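Local structure of probable flavin reductase (Sinorhizobium meliloti, 3RH7) at residues V34-D39 with P119-V124; G42-F47 with D104-V109. The protein probably acts as an NADPH-dependent flavin reductase, and binds flavin mononucleotide in a split-barrel domain. All blocks are in the same frame, centred on the assembly; numbering follows the deposited sequence.

Interaction 1 of 2, residues V34-D39 with P119-V124; sequences VVTASD and PIFSDV
Thr36, Val34 and Ala37 on a strand of the barrel wall meet Pro119 and Phe121 of a short strand laid over the side chains of Val34 and Thr36, whose CB atoms point toward it, in a buried, mostly apolar contact with one polar bond. The two strand segments run roughly antiparallel, their directions 145° apart and their axes 6.9 Å apart at closest approach. They are not sheet neighbours: the backbone of strand 30-38 pairs with strands 44-56 and 81-86, and the contact is made by side chains together with the carbonyl of Pro119.

The polar bond runs from Thr36 OG1 to Pro119 O, 2.6 Å away, and reaches a lone pair in the carbonyl plane at a C=O...OG1 angle of 138°. With chi1 at 63°, the hydroxyl sits between the backbone N and the carbonyl carbon and faces strand 119-121, while CG2 is left beside the N and turned to Phe121. The same carbonyl oxygen accepts a hydrogen bond from Asn85 ND2 on strand 81-86, so two donors satisfy it although it is buried.

The domain is an FMN-binding split barrel, and here the two-stranded sheet of 111-113 and 119-121 packs on barrel strand 30-38. Pro119 places its ring alongside Thr36, with CD 3.7 Å from Ala37 N; the compact, rigid ring suits this place and offers only carbon to Thr36. Ala37 is small and directs its CB away, letting the ring rest near its backbone.

The Phe121 ring reaches across Thr36 and Val34. Its CZ lies 3.6 Å from Thr36 CG2, and CE2 is the same distance from Val34 CG1, both methyls approaching the ring obliquely. Val34 also touches Phe98 and Thr48, two residues of the FMN site, and the ring of Phe121 meets Phe98 with planes at about 45°.

Interaction 2 of 2, residues G42-F47 with D104-V109; sequences GKPIGF and DRFAAV. With FMN (flavin mononucleotide), chain G.
The ester oxygen O5' of FMN is gripped by both terminal nitrogens of Arg105: NH2 donates a hydrogen bond of 3.2 Å to O5', and NH1 adds a weak one. O5' lies at the edge of the guanidinium, near its plane, where the N-H groups point. Extended from CG to NE, the side chain spans from the loop to the phosphate-ester end of FMN. Arg100 O also accepts from NH2, and Thr97 O weakly from NE, which helps to hold the guanidinium in place. Gly46 O stands near the same plane, 2.9 Å from NH1.

Next along the loop, Phe106 lies against the strand with one ring face against Pro44 CB. This carbon sits 3.7 Å from the ring centroid and only 8° off the normal, a CH-pi contact to which a rigid, apolar proline ring is well suited. Near the ring plane, CZ approaches Ile45 O at 3.5 Å and CE1 comes 3.7 Å from Gly46 N. Glycine has no side chain on the side the ring occupies, which lets this edge come close to the backbone. Phe98 and Trp111 meet Phe106 edge-to-face.

Phe47, on the FMN side, brings CB to 3.5 Å from FMN C5'. Phe106 thus packs the loop on the strand by apolar contact, while the positive guanidinium, near the phosphate ester, probably helps to balance its charge.

From the N terminus the chain passes through 34-39, turns, and returns through 42-47, so that the first halves of both interactions are neighbouring antiparallel strands, joined by backbone pairs such as Ala37 with Ile45. It then builds further barrel strands and helix 92-97 before loop 104-109 comes back to close interaction 2. Beyond strand 111-113, residues 119-124 close the wider loop of interaction 1, within which interaction 2 is nested without crossing. The late segments also meet, Pro119 packing on Phe106 and Phe121 on Val109. Together the contacts tie the region from loop 104-109 through strand 119-121 to the hairpin of strands 30-38 and 44-56, interaction 2 at the phosphate-ester end of FMN and interaction 1 further from it.

Interaction 1 of 2, residues V34-D39 with P119-V124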
loop_
_atom_site.group_PDB
_atom_site.type_symbol
_atom_site.label_atom_id
_atom_site.label_comp_id
_atom_site.label_asym_id
_atom_site.label_seq_id
_atom_site.Cartn_x
_atom_site.Cartn_y
_atom_site.Cartn_z
ATOM N N VAL A 34 -3.482 -11.257 8.842
ATOM C CA VAL A 34 -3.522 -11.920 10.134
ATOM C C VAL A 34 -3.295 -13.404 9.831
ATOM O O VAL A 34 -4.126 -14.066 9.181
ATOM C CB VAL A 34 -4.743 -11.661 11.056
ATOM C CG1 VAL A 34 -4.635 -12.494 12.324
ATOM C CG2 VAL A 34 -4.867 -10.188 11.417
ATOM N N VAL A 35 -2.096 -13.878 10.212
ATOM C CA VAL A 35 -1.680 -15.270 10.073
ATOM C C VAL A 35 -2.361 -16.059 11.179
ATOM O O VAL A 35 -2.275 -15.702 12.356
ATOM C CB VAL A 35 -0.157 -15.446 10.110
ATOM C CG1 VAL A 35 0.253 -16.783 9.509
ATOM C CG2 VAL A 35 0.540 -14.297 9.405
ATOM N N THR A 36 -3.078 -17.104 10.795
ATOM C CA THR A 36 -3.776 -17.934 11.757
ATOM C C THR A 36 -3.407 -19.408 11.598
ATOM O O THR A 36 -2.992 -19.840 10.524
ATOM C CB THR A 36 -5.279 -17.743 11.612
ATOM O OG1 THR A 36 -5.684 -18.181 10.320
ATOM C CG2 THR A 36 -5.730 -16.322 11.874
ATOM N N ALA A 37 -3.588 -20.172 12.686
ATOM C CA ALA A 37 -3.355 -21.613 12.792
ATOM C C ALA A 37 -3.965 -22.138 14.095
ATOM O O ALA A 37 -4.557 -21.364 14.854
ATOM C CB ALA A 37 -1.865 -21.919 12.736
ATOM N N SER A 38 -3.865 -23.458 14.332
ATOM C CA SER A 38 -4.347 -24.106 15.556
ATOM C C SER A 38 -3.148 -24.763 16.263
ATOM O O SER A 38 -2.391 -25.478 15.598
ATOM C CB SER A 38 -5.438 -25.125 15.237
ATOM O OG SER A 38 -6.629 -24.510 14.773
ATOM N N ASP A 39 -2.942 -24.508 17.586
ATOM C CA ASP A 39 -1.815 -25.085 18.331
ATOM C C ASP A 39 -1.964 -26.623 18.537
ATOM O O ASP A 39 -2.895 -27.244 18.004
ATOM C CB ASP A 39 -1.582 -24.366 19.679
ATOM C CG ASP A 39 -2.742 -24.325 20.669
ATOM O OD1 ASP A 39 -3.498 -25.323 20.753
ATOM O OD2 ASP A 39 -2.844 -23.328 21.423
ATOM N N PRO A 119 -8.219 -20.991 11.009
ATOM C CA PRO A 119 -9.172 -19.904 11.253
ATOM C C PRO A 119 -9.238 -18.904 10.097
ATOM O O PRO A 119 -8.267 -18.203 9.843
ATOM C CB PRO A 119 -8.661 -19.259 12.550
ATOM C CG PRO A 119 -7.728 -20.237 13.138
ATOM C CD PRO A 119 -7.105 -20.924 11.968
ATOM N N ILE A 120 -10.379 -18.905 9.363
ATOM C CA ILE A 120 -10.716 -18.009 8.242
ATOM C C ILE A 120 -11.635 -16.896 8.755
ATOM O O ILE A 120 -12.736 -17.198 9.220
ATOM C CB ILE A 120 -11.410 -18.794 7.097
ATOM C CG1 ILE A 120 -10.600 -20.016 6.588
ATOM C CG2 ILE A 120 -11.886 -17.859 5.977
ATOM C CD1 ILE A 120 -9.363 -19.717 5.979
ATOM N N PHE A 121 -11.220 -15.626 8.648
ATOM C CA PHE A 121 -12.034 -14.501 9.120
ATOM C C PHE A 121 -13.058 -14.060 8.093
ATOM O O PHE A 121 -12.834 -14.172 6.888
ATOM C CB PHE A 121 -11.165 -13.297 9.506
ATOM C CG PHE A 121 -10.117 -13.462 10.575
ATOM C CD1 PHE A 121 -10.091 -14.592 11.380
ATOM C CD2 PHE A 121 -9.167 -12.477 10.792
ATOM C CE1 PHE A 121 -9.116 -14.744 12.359
ATOM C CE2 PHE A 121 -8.190 -12.630 11.771
ATOM C CZ PHE A 121 -8.168 -13.761 12.550
ATOM N N SER A 122 -14.168 -13.536 8.577
ATOM C CA SER A 122 -15.210 -13.069 7.673
ATOM C C SER A 122 -14.983 -11.602 7.293
ATOM O O SER A 122 -14.215 -10.884 7.943
ATOM C CB SER A 122 -16.596 -13.281 8.277
ATOM O OG SER A 122 -16.677 -12.637 9.534
ATOM N N ASP A 123 -15.601 -11.192 6.177
ATOM C CA ASP A 123 -15.517 -9.841 5.613
ATOM C C ASP A 123 -14.048 -9.441 5.265
ATOM O O ASP A 123 -13.735 -8.248 5.218
ATOM C CB ASP A 123 -16.193 -8.790 6.536
ATOM C CG ASP A 123 -17.509 -9.243 7.181
ATOM O OD1 ASP A 123 -18.419 -9.688 6.436
ATOM O OD2 ASP A 123 -17.622 -9.160 8.436
ATOM N N VAL A 124 -13.166 -10.428 4.972
ATOM C CA VAL A 124 -11.770 -10.138 4.636
ATOM C C VAL A 124 -11.680 -9.772 3.169
ATOM O O VAL A 124 -12.610 -10.046 2.418
ATOM C CB VAL A 124 -10.785 -11.270 5.016
ATOM C CG1 VAL A 124 -10.792 -11.521 6.509
ATOM C CG2 VAL A 124 -11.039 -12.560 4.246
#

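Interaction 2 of 2, residues G42-F47 with D104-V109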
loop_
_atom_site.group_PDB
_atom_site.type_symbol
_atom_site.label_atom_id
_atom_site.label_comp_id
_atom_site.label_asym_id
_atom_site.label_seq_id
_atom_site.Cartn_x
_atom_site.Cartn_y
_atom_site.Cartn_z
ATOM N N GLY A 42 -5.165 -27.670 19.708
ATOM C CA GLY A 42 -6.234 -27.374 18.763
ATOM C C GLY A 42 -6.842 -25.995 18.932
ATOM O O GLY A 42 -7.784 -25.639 18.211
ATOM N N LYS A 43 -6.294 -25.202 19.890
ATOM C CA LYS A 43 -6.730 -23.838 20.200
ATOM C C LYS A 43 -6.291 -22.898 19.082
ATOM O O LYS A 43 -5.119 -22.941 18.678
ATOM C CB LYS A 43 -6.165 -23.365 21.561
ATOM C CG LYS A 43 -6.472 -21.904 21.922
ATOM C CD LYS A 43 -5.799 -21.441 23.203
ATOM C CE LYS A 43 -6.604 -20.350 23.870
ATOM N NZ LYS A 43 -6.210 -20.151 25.290
ATOM N N PRO A 44 -7.197 -22.022 18.575
ATOM C CA PRO A 44 -6.781 -21.092 17.522
ATOM C C PRO A 44 -5.755 -20.075 18.025
ATOM O O PRO A 44 -5.919 -19.482 19.092
ATOM C CB PRO A 44 -8.097 -20.428 17.094
ATOM C CG PRO A 44 -8.981 -20.565 18.233
ATOM C CD PRO A 44 -8.622 -21.843 18.911
ATOM N N ILE A 45 -4.684 -19.919 17.252
ATOM C CA ILE A 45 -3.607 -18.956 17.489
ATOM C C ILE A 45 -3.464 -18.064 16.256
ATOM O O ILE A 45 -3.779 -18.479 15.137
ATOM C CB ILE A 45 -2.258 -19.609 17.883
ATOM C CG1 ILE A 45 -1.818 -20.694 16.876
ATOM C CG2 ILE A 45 -2.336 -20.133 19.305
ATOM C CD1 ILE A 45 -0.380 -20.742 16.650
ATOM N N GLY A 46 -2.995 -16.851 16.476
ATOM C CA GLY A 46 -2.810 -15.905 15.393
ATOM C C GLY A 46 -1.893 -14.754 15.725
ATOM O O GLY A 46 -1.466 -14.595 16.875
ATOM N N PHE A 47 -1.578 -13.952 14.685
ATOM C CA PHE A 47 -0.753 -12.751 14.758
ATOM C C PHE A 47 -0.888 -11.913 13.497
ATOM O O PHE A 47 -0.992 -12.451 12.398
ATOM C CB PHE A 47 0.718 -13.082 15.017
ATOM C CG PHE A 47 1.501 -13.722 13.895
ATOM C CD1 PHE A 47 1.430 -15.094 13.670
ATOM C CD2 PHE A 47 2.397 -12.978 13.140
ATOM C CE1 PHE A 47 2.194 -15.698 12.667
ATOM C CE2 PHE A 47 3.138 -13.578 12.122
ATOM C CZ PHE A 47 3.033 -14.935 11.894
ATOM N N ASP A 104 -7.879 -12.971 24.829
ATOM C CA ASP A 104 -8.550 -13.716 23.778
ATOM C C ASP A 104 -8.653 -12.818 22.574
ATOM O O ASP A 104 -9.515 -11.925 22.510
ATOM C CB ASP A 104 -9.936 -14.264 24.212
ATOM C CG ASP A 104 -10.660 -15.087 23.134
ATOM O OD1 ASP A 104 -10.015 -15.419 22.087
ATOM O OD2 ASP A 104 -11.856 -15.417 23.337
ATOM N N ARG A 105 -7.762 -13.064 21.618
ATOM C CA ARG A 105 -7.720 -12.326 20.364
ATOM C C ARG A 105 -8.880 -12.697 19.452
ATOM O O ARG A 105 -9.439 -11.809 18.797
ATOM C CB ARG A 105 -6.414 -12.608 19.635
ATOM C CG ARG A 105 -5.389 -11.519 19.758
ATOM C CD ARG A 105 -4.030 -12.066 19.420
ATOM N NE ARG A 105 -2.972 -11.114 19.717
ATOM C CZ ARG A 105 -1.693 -11.330 19.462
ATOM N NH1 ARG A 105 -1.307 -12.457 18.877
ATOM N NH2 ARG A 105 -0.788 -10.417 19.773
ATOM N N PHE A 106 -9.251 -14.003 19.416
ATOM C CA PHE A 106 -10.260 -14.509 18.500
ATOM C C PHE A 106 -11.692 -14.055 18.835
ATOM O O PHE A 106 -12.602 -14.251 18.022
ATOM C CB PHE A 106 -10.138 -16.024 18.401
ATOM C CG PHE A 106 -9.024 -16.428 17.456
ATOM C CD1 PHE A 106 -7.713 -16.545 17.903
ATOM C CD2 PHE A 106 -9.281 -16.650 16.107
ATOM C CE1 PHE A 106 -6.684 -16.888 17.020
ATOM C CE2 PHE A 106 -8.252 -17.005 15.230
ATOM C CZ PHE A 106 -6.962 -17.129 15.694
ATOM N N ALA A 107 -11.874 -13.370 19.979
ATOM C CA ALA A 107 -13.150 -12.821 20.415
ATOM C C ALA A 107 -13.427 -11.467 19.739
ATOM O O ALA A 107 -14.498 -10.900 19.916
ATOM C CB ALA A 107 -13.148 -12.671 21.921
ATOM N N ALA A 108 -12.468 -10.946 18.979
ATOM C CA ALA A 108 -12.590 -9.684 18.261
ATOM C C ALA A 108 -12.931 -9.884 16.774
ATOM O O ALA A 108 -13.062 -8.889 16.043
ATOM C CB ALA A 108 -11.296 -8.903 18.385
ATOM N N VAL A 109 -13.032 -11.157 16.305
ATOM C CA VAL A 109 -13.356 -11.434 14.896
ATOM C C VAL A 109 -14.382 -12.512 14.732
ATOM O O VAL A 109 -14.325 -13.527 15.437
ATOM C CB VAL A 109 -12.146 -11.843 14.031
ATOM C CG1 VAL A 109 -12.358 -11.420 12.572
ATOM C CG2 VAL A 109 -10.834 -11.306 14.570
HETATM N N1 FMN G . 5.139 -9.587 13.798
HETATM C C2 FMN G . 5.881 -10.552 13.135
HETATM O O2 FMN G . 6.440 -11.455 13.783
HETATM N N3 FMN G . 5.918 -10.529 11.744
HETATM C C4 FMN G . 5.329 -9.565 10.904
HETATM O O4 FMN G . 5.366 -9.568 9.670
HETATM C C4A FMN G . 4.573 -8.465 11.655
HETATM N N5 FMN G . 3.973 -7.508 10.966
HETATM C C5A FMN G . 3.183 -6.557 11.659
HETATM C C6 FMN G . 2.537 -5.563 10.845
HETATM C C7 FMN G . 1.670 -4.581 11.405
HETATM C C7M FMN G . 1.002 -3.570 10.520
HETATM C C8 FMN G . 1.474 -4.596 12.806
HETATM C C8M FMN G . 0.587 -3.591 13.424
HETATM C C9 FMN G . 2.128 -5.567 13.654
HETATM C C9A FMN G . 3.013 -6.575 13.126
HETATM N N10 FMN G . 3.688 -7.603 13.916
HETATM C C10 FMN G . 4.482 -8.576 13.207
HETATM C "C1'" FMN G . 3.532 -7.644 15.423
HETATM C "C2'" FMN G . 2.775 -8.958 15.908
HETATM O "O2'" FMN G . 1.442 -9.144 15.425
HETATM C "C3'" FMN G . 2.720 -9.356 17.408
HETATM O "O3'" FMN G . 2.972 -8.282 18.331
HETATM C "C4'" FMN G . 3.418 -10.709 17.762
HETATM O "O4'" FMN G . 4.594 -11.090 16.961
HETATM C "C5'" FMN G . 2.371 -11.799 17.764
HETATM O "O5'" FMN G . 1.993 -11.877 19.127
HETATM P P FMN G . 2.629 -13.100 20.023
HETATM O O1P FMN G . 2.602 -14.241 18.908
HETATM O O2P FMN G . 1.681 -13.364 21.252
HETATM O O3P FMN G . 3.986 -12.712 20.662
#